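PDB 1T3Q: quinoline 2-oxidoreductase small subunit from Pseudomonas putida, which probably relays electrons through its two [2Fe-2S] clusters, between the molybdenum centre and the FAD, as quinoline 2-oxidoreductase hydroxylates its substrate. Local coordinates for residues C56-D61 with C78-V83; H30-L35 with M65-T70; M10-T15 with L71-E76. All coordinates share one frame; numbering follows the deposited sequence.

Contact 1: C56-D61 with C78-V83; sequences CTILID and CSIETV. With FES (Fe2/s2 (inorganic) cluster), chain H.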
loop_
_atom_site.group_PDB
_atom_site.type_symbol
_atom_site.label_atom_id
_atom_site.label_comp_id
_atom_site.label_asym_id
_atom_site.label_seq_id
_atom_site.Cartn_x
_atom_site.Cartn_y
_atom_site.Cartn_z
ATOM N N CYS A 56 21.119 -10.478 12.048
ATOM C CA CYS A 56 20.022 -10.691 12.995
ATOM C C CYS A 56 20.474 -10.468 14.430
ATOM O O CYS A 56 19.750 -10.802 15.367
ATOM C CB CYS A 56 19.519 -12.132 12.908
ATOM S SG CYS A 56 20.749 -13.293 13.547
ATOM N N THR A 57 21.668 -9.920 14.601
ATOM C CA THR A 57 22.199 -9.694 15.939
ATOM C C THR A 57 21.355 -8.722 16.752
ATOM O O THR A 57 21.050 -7.617 16.298
ATOM C CB THR A 57 23.652 -9.172 15.869
ATOM O OG1 THR A 57 24.458 -10.109 15.139
ATOM C CG2 THR A 57 24.239 -9.012 17.281
ATOM N N ILE A 58 20.964 -9.148 17.952
ATOM C CA ILE A 58 20.177 -8.312 18.854
ATOM C C ILE A 58 20.782 -8.447 20.246
ATOM O O ILE A 58 21.701 -9.230 20.449
ATOM C CB ILE A 58 18.700 -8.761 18.916
ATOM C CG1 ILE A 58 18.613 -10.212 19.395
ATOM C CG2 ILE A 58 18.041 -8.586 17.549
ATOM C CD1 ILE A 58 17.196 -10.720 19.563
ATOM N N LEU A 59 20.286 -7.677 21.203
ATOM C CA LEU A 59 20.812 -7.785 22.559
ATOM C C LEU A 59 19.789 -8.501 23.428
ATOM O O LEU A 59 18.611 -8.130 23.456
ATOM C CB LEU A 59 21.105 -6.402 23.151
ATOM C CG LEU A 59 22.124 -5.514 22.426
ATOM C CD1 LEU A 59 22.269 -4.188 23.173
ATOM C CD2 LEU A 59 23.462 -6.215 22.349
ATOM N N ILE A 60 20.240 -9.546 24.110
ATOM C CA ILE A 60 19.390 -10.305 25.013
ATOM C C ILE A 60 20.039 -10.171 26.389
ATOM O O ILE A 60 21.169 -10.624 26.611
ATOM C CB ILE A 60 19.286 -11.782 24.578
ATOM C CG1 ILE A 60 18.586 -11.853 23.212
ATOM C CG2 ILE A 60 18.498 -12.581 25.610
ATOM C CD1 ILE A 60 18.298 -13.258 22.719
ATOM N N ASP A 61 19.321 -9.518 27.296
ATOM C CA ASP A 61 19.818 -9.258 28.639
ATOM C C ASP A 61 21.147 -8.525 28.530
ATOM O O ASP A 61 22.101 -8.816 29.249
ATOM C CB ASP A 61 19.969 -10.558 29.426
ATOM C CG ASP A 61 18.647 -11.269 29.612
ATOM O OD1 ASP A 61 17.624 -10.576 29.803
ATOM O OD2 ASP A 61 18.625 -12.516 29.575
ATOM N N CYS A 78 13.445 -13.310 29.184
ATOM C CA CYS A 78 14.568 -12.473 28.773
ATOM C C CYS A 78 14.159 -11.049 28.417
ATOM O O CYS A 78 12.992 -10.773 28.129
ATOM C CB CYS A 78 15.279 -13.093 27.567
ATOM S SG CYS A 78 16.007 -14.717 27.874
ATOM N N SER A 79 15.134 -10.146 28.454
ATOM C CA SER A 79 14.915 -8.753 28.099
ATOM C C SER A 79 15.602 -8.557 26.749
ATOM O O SER A 79 16.826 -8.626 26.645
ATOM C CB SER A 79 15.541 -7.827 29.142
ATOM O OG SER A 79 15.425 -6.474 28.742
ATOM N N ILE A 80 14.798 -8.319 25.720
ATOM C CA ILE A 80 15.300 -8.156 24.358
ATOM C C ILE A 80 15.301 -6.714 23.867
ATOM O O ILE A 80 14.359 -5.959 24.114
ATOM C CB ILE A 80 14.454 -8.998 23.385
ATOM C CG1 ILE A 80 14.587 -10.481 23.743
ATOM C CG2 ILE A 80 14.881 -8.726 21.949
ATOM C CD1 ILE A 80 13.622 -11.384 22.992
ATOM N N GLU A 81 16.365 -6.347 23.157
ATOM C CA GLU A 81 16.500 -5.011 22.598
ATOM C C GLU A 81 16.748 -5.113 21.099
ATOM O O GLU A 81 17.759 -5.669 20.674
ATOM C CB GLU A 81 17.679 -4.275 23.237
ATOM C CG GLU A 81 17.453 -3.814 24.658
ATOM C CD GLU A 81 18.714 -3.229 25.255
ATOM O OE1 GLU A 81 19.561 -4.009 25.741
ATOM O OE2 GLU A 81 18.868 -1.990 25.220
ATOM N N THR A 82 15.822 -4.590 20.300
ATOM C CA THR A 82 15.987 -4.606 18.849
ATOM C C THR A 82 16.317 -3.179 18.410
ATOM O O THR A 82 16.228 -2.235 19.207
ATOM C CB THR A 82 14.713 -5.083 18.123
ATOM O OG1 THR A 82 13.651 -4.147 18.340
ATOM C CG2 THR A 82 14.290 -6.458 18.640
ATOM N N VAL A 83 16.701 -3.018 17.149
ATOM C CA VAL A 83 17.060 -1.702 16.641
ATOM C C VAL A 83 15.947 -0.666 16.817
ATOM O O VAL A 83 16.226 0.520 17.000
ATOM C CB VAL A 83 17.463 -1.780 15.147
ATOM C CG1 VAL A 83 16.272 -2.193 14.306
ATOM C CG2 VAL A 83 18.012 -0.439 14.685
HETATM FE FE1 FES H . 22.954 -14.361 9.523
HETATM FE FE2 FES H . 21.566 -14.681 11.844
HETATM S S1 FES H . 23.701 -14.604 11.694
HETATM S S2 FES H . 20.735 -14.322 9.735
#
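Ile58, Ile60 and Ile80 make the buried, apolar side of this strand pairing. CD1 of Ile58 lies 3.9 Å from CG2 of Ile80, and the two side chains cross at a slant. Ile60 sits directly across from Ile80 in a non-hydrogen-bonded pair. Its CG2 branch, anti to the backbone N, reaches CB of Cys78 at 3.8 Å. Leu31 of helix 31-39 packs on all three isoleucines and closes this face.

The backbones run antiparallel. Leu59 and Glu81 form the hydrogen-bonded pair, with Leu59 N to Glu81 O at 3.3 Å and Glu81 N to Leu59 O at 2.9 Å. These strands, 57-60 and 79-81, are neighbours in the mixed sheet of the plant-type ferredoxin fold. Strand 57-60 starts right after Cys56, whose SG binds FE2 of the cluster at 2.3 Å.

The face with Leu59 and Glu81 is more polar, and Glu81 is partly exposed. OE1 of Glu81 comes no nearer to Leu59 than 3.7 Å, at CD1. Its OE2 is held by a salt bridge to Arg119, on helix 111-124.

At the solvent end of the pairing, beyond both faces, Asp61 grips Ser79 twice. Asp61 N gives a nearly straight bond of 2.7 Å to Ser79 O. Asp61 OD1 accepts from Ser79 N at 2.9 Å, the donor standing 38° out of the carboxylate plane.

Contact 2: H30-L35 with M65-T70; sequences HLADAL and MRSCLT. With FES (Fe2/s2 (inorganic) cluster), chain H.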
loop_
_atom_site.group_PDB
_atom_site.type_symbol
_atom_site.label_atom_id
_atom_site.label_comp_id
_atom_site.label_asym_id
_atom_site.label_seq_id
_atom_site.Cartn_x
_atom_site.Cartn_y
_atom_site.Cartn_z
ATOM N N HIS A 30 12.569 -19.614 14.878
ATOM C CA HIS A 30 13.639 -18.946 15.603
ATOM C C HIS A 30 13.203 -17.540 16.012
ATOM O O HIS A 30 12.192 -17.025 15.530
ATOM C CB HIS A 30 14.968 -18.933 14.819
ATOM C CG HIS A 30 14.872 -18.457 13.398
ATOM N ND1 HIS A 30 14.363 -17.224 13.051
ATOM C CD2 HIS A 30 15.320 -19.015 12.247
ATOM C CE1 HIS A 30 14.509 -17.040 11.749
ATOM N NE2 HIS A 30 15.088 -18.112 11.238
ATOM N N LEU A 31 13.950 -16.943 16.933
ATOM C CA LEU A 31 13.636 -15.620 17.457
ATOM C C LEU A 31 13.574 -14.516 16.406
ATOM O O LEU A 31 12.718 -13.628 16.483
ATOM C CB LEU A 31 14.643 -15.255 18.553
ATOM C CG LEU A 31 14.394 -13.947 19.310
ATOM C CD1 LEU A 31 12.964 -13.908 19.828
ATOM C CD2 LEU A 31 15.391 -13.833 20.455
ATOM N N ALA A 32 14.471 -14.569 15.422
ATOM C CA ALA A 32 14.481 -13.564 14.363
ATOM C C ALA A 32 13.119 -13.548 13.667
ATOM O O ALA A 32 12.507 -12.495 13.517
ATOM C CB ALA A 32 15.595 -13.866 13.354
ATOM N N ASP A 33 12.642 -14.718 13.247
ATOM C CA ASP A 33 11.337 -14.809 12.587
ATOM C C ASP A 33 10.190 -14.388 13.515
ATOM O O ASP A 33 9.246 -13.731 13.081
ATOM C CB ASP A 33 11.077 -16.241 12.090
ATOM C CG ASP A 33 11.695 -16.521 10.721
ATOM O OD1 ASP A 33 11.624 -17.686 10.264
ATOM O OD2 ASP A 33 12.250 -15.589 10.095
ATOM N N ALA A 34 10.260 -14.767 14.790
ATOM C CA ALA A 34 9.195 -14.408 15.724
ATOM C C ALA A 34 9.110 -12.896 15.904
ATOM O O ALA A 34 8.018 -12.320 15.865
ATOM C CB ALA A 34 9.413 -15.092 17.072
ATOM N N LEU A 35 10.259 -12.254 16.103
ATOM C CA LEU A 35 10.283 -10.805 16.270
ATOM C C LEU A 35 9.687 -10.143 15.029
ATOM O O LEU A 35 8.831 -9.271 15.123
ATOM C CB LEU A 35 11.725 -10.313 16.471
ATOM C CG LEU A 35 12.386 -10.660 17.812
ATOM C CD1 LEU A 35 13.866 -10.321 17.774
ATOM C CD2 LEU A 35 11.687 -9.897 18.935
ATOM N N MET A 65 23.490 -11.495 20.618
ATOM C CA MET A 65 23.260 -12.892 20.259
ATOM C C MET A 65 22.629 -12.982 18.877
ATOM O O MET A 65 21.953 -12.052 18.436
ATOM C CB MET A 65 22.307 -13.556 21.257
ATOM C CG MET A 65 22.854 -13.694 22.661
ATOM S SD MET A 65 21.704 -14.562 23.741
ATOM C CE MET A 65 22.552 -14.339 25.341
ATOM N N ARG A 66 22.843 -14.105 18.198
ATOM C CA ARG A 66 22.246 -14.311 16.881
ATOM C C ARG A 66 20.807 -14.755 17.114
ATOM O O ARG A 66 20.574 -15.827 17.677
ATOM C CB ARG A 66 22.991 -15.412 16.114
ATOM C CG ARG A 66 24.471 -15.168 15.896
ATOM C CD ARG A 66 24.753 -13.889 15.111
ATOM N NE ARG A 66 26.040 -13.989 14.433
ATOM C CZ ARG A 66 26.959 -13.029 14.374
ATOM N NH1 ARG A 66 28.094 -13.254 13.726
ATOM N NH2 ARG A 66 26.757 -11.858 14.965
ATOM N N SER A 67 19.838 -13.945 16.692
ATOM C CA SER A 67 18.444 -14.318 16.894
ATOM C C SER A 67 18.005 -15.445 15.968
ATOM O O SER A 67 17.001 -16.101 16.229
ATOM C CB SER A 67 17.519 -13.104 16.723
ATOM O OG SER A 67 17.739 -12.452 15.487
ATOM N N CYS A 68 18.747 -15.678 14.887
ATOM C CA CYS A 68 18.383 -16.764 13.978
ATOM C C CYS A 68 18.817 -18.102 14.581
ATOM O O CYS A 68 18.360 -19.165 14.150
ATOM C CB CYS A 68 19.047 -16.579 12.611
ATOM S SG CYS A 68 20.810 -16.867 12.573
ATOM N N LEU A 69 19.711 -18.042 15.570
ATOM C CA LEU A 69 20.189 -19.247 16.236
ATOM C C LEU A 69 19.692 -19.325 17.681
ATOM O O LEU A 69 20.310 -19.963 18.536
ATOM C CB LEU A 69 21.718 -19.318 16.199
ATOM C CG LEU A 69 22.356 -19.423 14.808
ATOM C CD1 LEU A 69 23.811 -19.799 14.976
ATOM C CD2 LEU A 69 21.642 -20.480 13.954
ATOM N N THR A 70 18.576 -18.656 17.938
ATOM C CA THR A 70 17.935 -18.664 19.248
ATOM C C THR A 70 16.486 -19.040 18.977
ATOM O O THR A 70 15.841 -18.416 18.144
ATOM C CB THR A 70 17.945 -17.264 19.917
ATOM O OG1 THR A 70 19.296 -16.813 20.092
ATOM C CG2 THR A 70 17.253 -17.328 21.282
HETATM FE FE1 FES H . 22.954 -14.361 9.523
HETATM FE FE2 FES H . 21.566 -14.681 11.844
HETATM S S1 FES H . 23.701 -14.604 11.694
HETATM S S2 FES H . 20.735 -14.322 9.735
#
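The His30 ring lays one face against Cys68. CA of Cys68 stands over that face, 4.1 Å from the ring centroid, in a CH-pi contact. In this plant-type ferredoxin domain His30 is the N-cap of helix 31-39, and Cys68 is a cluster ligand. With chi1 at 50°, CG lies between the backbone N and carbonyl carbon, which turns the ring back along the helix start. ND1 then accepts from Asp33 N at 3.0 Å, with the donor close to the ring plane. NE2 is hydrogen-bonded to OE1 of Glu49, so both ring nitrogens are engaged. Replacing the ring with an alanine's methyl is likely to leave Asp33 N without its cap and Glu49 without this partner, and to take away the ring that packs on CA of Cys68.

Leu31 and Thr70 lie side by side and point the same way, with CD2 of Leu31 4.0 Å from CG2 of Thr70. Leu31 N donates to Thr70 O at 2.7 Å. Ala32 N donates to Ser67 O at 3.1 Å, from well above the carbonyl plane. Ser67 OG is hydrogen-bonded to Cys56 O. Thr70 OG1 and Leu69 N reach Arg66 O from opposite faces of its plane. SG of Cys68 binds FE2 of the cluster at 2.4 Å.

Contact 3: M10-T15 with L71-E76; sequences MRISAT and LAVQAE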
loop_
_atom_site.group_PDB
_atom_site.type_symbol
_atom_site.label_atom_id
_atom_site.label_comp_id
_atom_site.label_asym_id
_atom_site.label_seq_id
_atom_site.Cartn_x
_atom_site.Cartn_y
_atom_site.Cartn_z
ATOM N N MET A 10 3.224 -22.003 21.891
ATOM C CA MET A 10 3.615 -21.776 23.274
ATOM C C MET A 10 3.580 -20.293 23.637
ATOM O O MET A 10 4.011 -19.438 22.858
ATOM C CB MET A 10 5.017 -22.344 23.512
ATOM C CG MET A 10 5.083 -23.865 23.434
ATOM S SD MET A 10 6.732 -24.503 23.763
ATOM C CE MET A 10 6.898 -24.122 25.514
ATOM N N ARG A 11 3.065 -20.001 24.826
ATOM C CA ARG A 11 2.952 -18.636 25.321
ATOM C C ARG A 11 4.299 -18.185 25.865
ATOM O O ARG A 11 4.767 -18.694 26.882
ATOM C CB ARG A 11 1.891 -18.573 26.422
ATOM C CG ARG A 11 1.679 -17.192 27.024
ATOM C CD ARG A 11 0.479 -17.198 27.962
ATOM N NE ARG A 11 0.194 -15.880 28.520
ATOM C CZ ARG A 11 0.969 -15.254 29.402
ATOM N NH1 ARG A 11 2.086 -15.828 29.832
ATOM N NH2 ARG A 11 0.623 -14.056 29.860
ATOM N N ILE A 12 4.922 -17.230 25.184
ATOM C CA ILE A 12 6.221 -16.737 25.609
ATOM C C ILE A 12 6.134 -15.345 26.211
ATOM O O ILE A 12 5.533 -14.439 25.637
ATOM C CB ILE A 12 7.223 -16.717 24.433
ATOM C CG1 ILE A 12 7.326 -18.121 23.821
ATOM C CG2 ILE A 12 8.593 -16.245 24.920
ATOM C CD1 ILE A 12 7.693 -19.211 24.817
ATOM N N SER A 13 6.746 -15.192 27.378
ATOM C CA SER A 13 6.752 -13.925 28.087
ATOM C C SER A 13 8.162 -13.345 28.112
ATOM O O SER A 13 9.080 -13.938 28.684
ATOM C CB SER A 13 6.237 -14.137 29.513
ATOM O OG SER A 13 6.244 -12.927 30.245
ATOM N N ALA A 14 8.336 -12.188 27.483
ATOM C CA ALA A 14 9.643 -11.538 27.439
ATOM C C ALA A 14 9.493 -10.025 27.342
ATOM O O ALA A 14 8.461 -9.519 26.902
ATOM C CB ALA A 14 10.445 -12.055 26.242
ATOM N N THR A 15 10.517 -9.299 27.771
ATOM C CA THR A 15 10.470 -7.851 27.681
ATOM C C THR A 15 11.160 -7.468 26.374
ATOM O O THR A 15 12.288 -7.881 26.113
ATOM C CB THR A 15 11.193 -7.193 28.867
ATOM O OG1 THR A 15 10.526 -7.556 30.082
ATOM C CG2 THR A 15 11.180 -5.687 28.729
ATOM N N LEU A 71 15.963 -20.067 19.644
ATOM C CA LEU A 71 14.567 -20.422 19.411
ATOM C C LEU A 71 13.726 -19.294 19.995
ATOM O O LEU A 71 14.089 -18.704 21.020
ATOM C CB LEU A 71 14.197 -21.743 20.106
ATOM C CG LEU A 71 14.931 -23.035 19.726
ATOM C CD1 LEU A 71 14.346 -24.194 20.525
ATOM C CD2 LEU A 71 14.782 -23.312 18.232
ATOM N N ALA A 72 12.608 -18.984 19.353
ATOM C CA ALA A 72 11.746 -17.933 19.864
ATOM C C ALA A 72 11.320 -18.302 21.283
ATOM O O ALA A 72 11.217 -17.433 22.149
ATOM C CB ALA A 72 10.518 -17.768 18.962
ATOM N N VAL A 73 11.083 -19.588 21.532
ATOM C CA VAL A 73 10.672 -20.006 22.869
ATOM C C VAL A 73 11.772 -19.802 23.914
ATOM O O VAL A 73 11.495 -19.777 25.111
ATOM C CB VAL A 73 10.191 -21.487 22.906
ATOM C CG1 VAL A 73 8.946 -21.642 22.054
ATOM C CG2 VAL A 73 11.290 -22.429 22.439
ATOM N N GLN A 74 13.015 -19.636 23.471
ATOM C CA GLN A 74 14.110 -19.415 24.413
ATOM C C GLN A 74 14.189 -17.957 24.850
ATOM O O GLN A 74 15.086 -17.573 25.597
ATOM C CB GLN A 74 15.443 -19.862 23.808
ATOM C CG GLN A 74 15.540 -21.374 23.661
ATOM C CD GLN A 74 16.821 -21.829 22.998
ATOM O OE1 GLN A 74 17.152 -21.391 21.901
ATOM N NE2 GLN A 74 17.545 -22.721 23.660
ATOM N N ALA A 75 13.237 -17.147 24.398
ATOM C CA ALA A 75 13.214 -15.738 24.777
ATOM C C ALA A 75 12.500 -15.583 26.117
ATOM O O ALA A 75 12.531 -14.514 26.730
ATOM C CB ALA A 75 12.501 -14.915 23.713
ATOM N N GLU A 76 11.856 -16.660 26.561
ATOM C CA GLU A 76 11.120 -16.647 27.819
ATOM C C GLU A 76 11.948 -16.086 28.965
ATOM O O GLU A 76 13.067 -16.536 29.217
ATOM C CB GLU A 76 10.653 -18.062 28.179
ATOM C CG GLU A 76 9.968 -18.162 29.549
ATOM C CD GLU A 76 8.592 -17.508 29.571
ATOM O OE1 GLU A 76 8.125 -17.130 30.666
ATOM O OE2 GLU A 76 7.970 -17.383 28.494
HETATM O O HOH W 1 4.878 -17.547 29.322
#
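Ser13 N gives its hydrogen to Glu76 OE2 in an almost straight bond of 2.7 Å. It meets the carboxylate from above, 36° out of its plane. The same oxygen passes 3.4 Å from CA of Ile12. Glu76 OE1 lies against CB of Ser13.

Next to this polar edge, Ile12 carries the apolar part. Its CD1 reaches CA of Val73 at 3.6 Å. Its CG2 branch turns to the end of the 3-10 turn and lies 3.7 Å from Glu76 N. SD of Met10 touches CG1 of Val73 at 4.0 Å, the two side chains crossing. Ala14 sets its methyl against the backbone, with CB 3.3 Å from Ala75 O.

The contact lies in the plant-type [2Fe-2S] ferredoxin domain, a beta-grasp fold. Strand 10-16 lies between strands 19-25 and 79-81 in the mixed sheet, and the 3-10 segment 72-75 sits in the connection from strand 63-66 to strand 79-81.

The next shell holds these groups in place. Glu76 has CG anti to the backbone N, and a bend at chi2 (71°) brings the carboxylate back to the strand. A water donates to Glu76 OE2 and to Arg11 O, and takes a weak bond from Arg11 NH1. The guanidinium itself stays apart, with NH1 6.2 Å from OE2 of Glu76. OE1 of Gln74 accepts from Leu71 N, on a lone pair. Its NE2 is hydrogen-bonded to OD2 of Asp52 of the medium subunit. Tyr8 of that subunit packs on both Met10 and Val73.

Contacts 1 and 2 meet at the first [2Fe-2S] cluster, each giving one cysteine to the same iron. Their centres are about 9 Å apart. Ile58 O lies 2.9 Å from Met65 N, a probable hydrogen bond joining strands 57-60 and 63-66. Contact 3 continues the sheet on the other flank of strand 79-81, with Ile80 N 2.6 Å from Thr15 O. It meets contact 2 through methyls, Ala34 CB to Ala72 CB at 3.5 Å. Leu69 in contact 2 touches the FAD, and the side chain of Cys68 is about 8 Å from it. Contact 3 is more distant, the side chain of Ala72 being about 14 Å from the cluster.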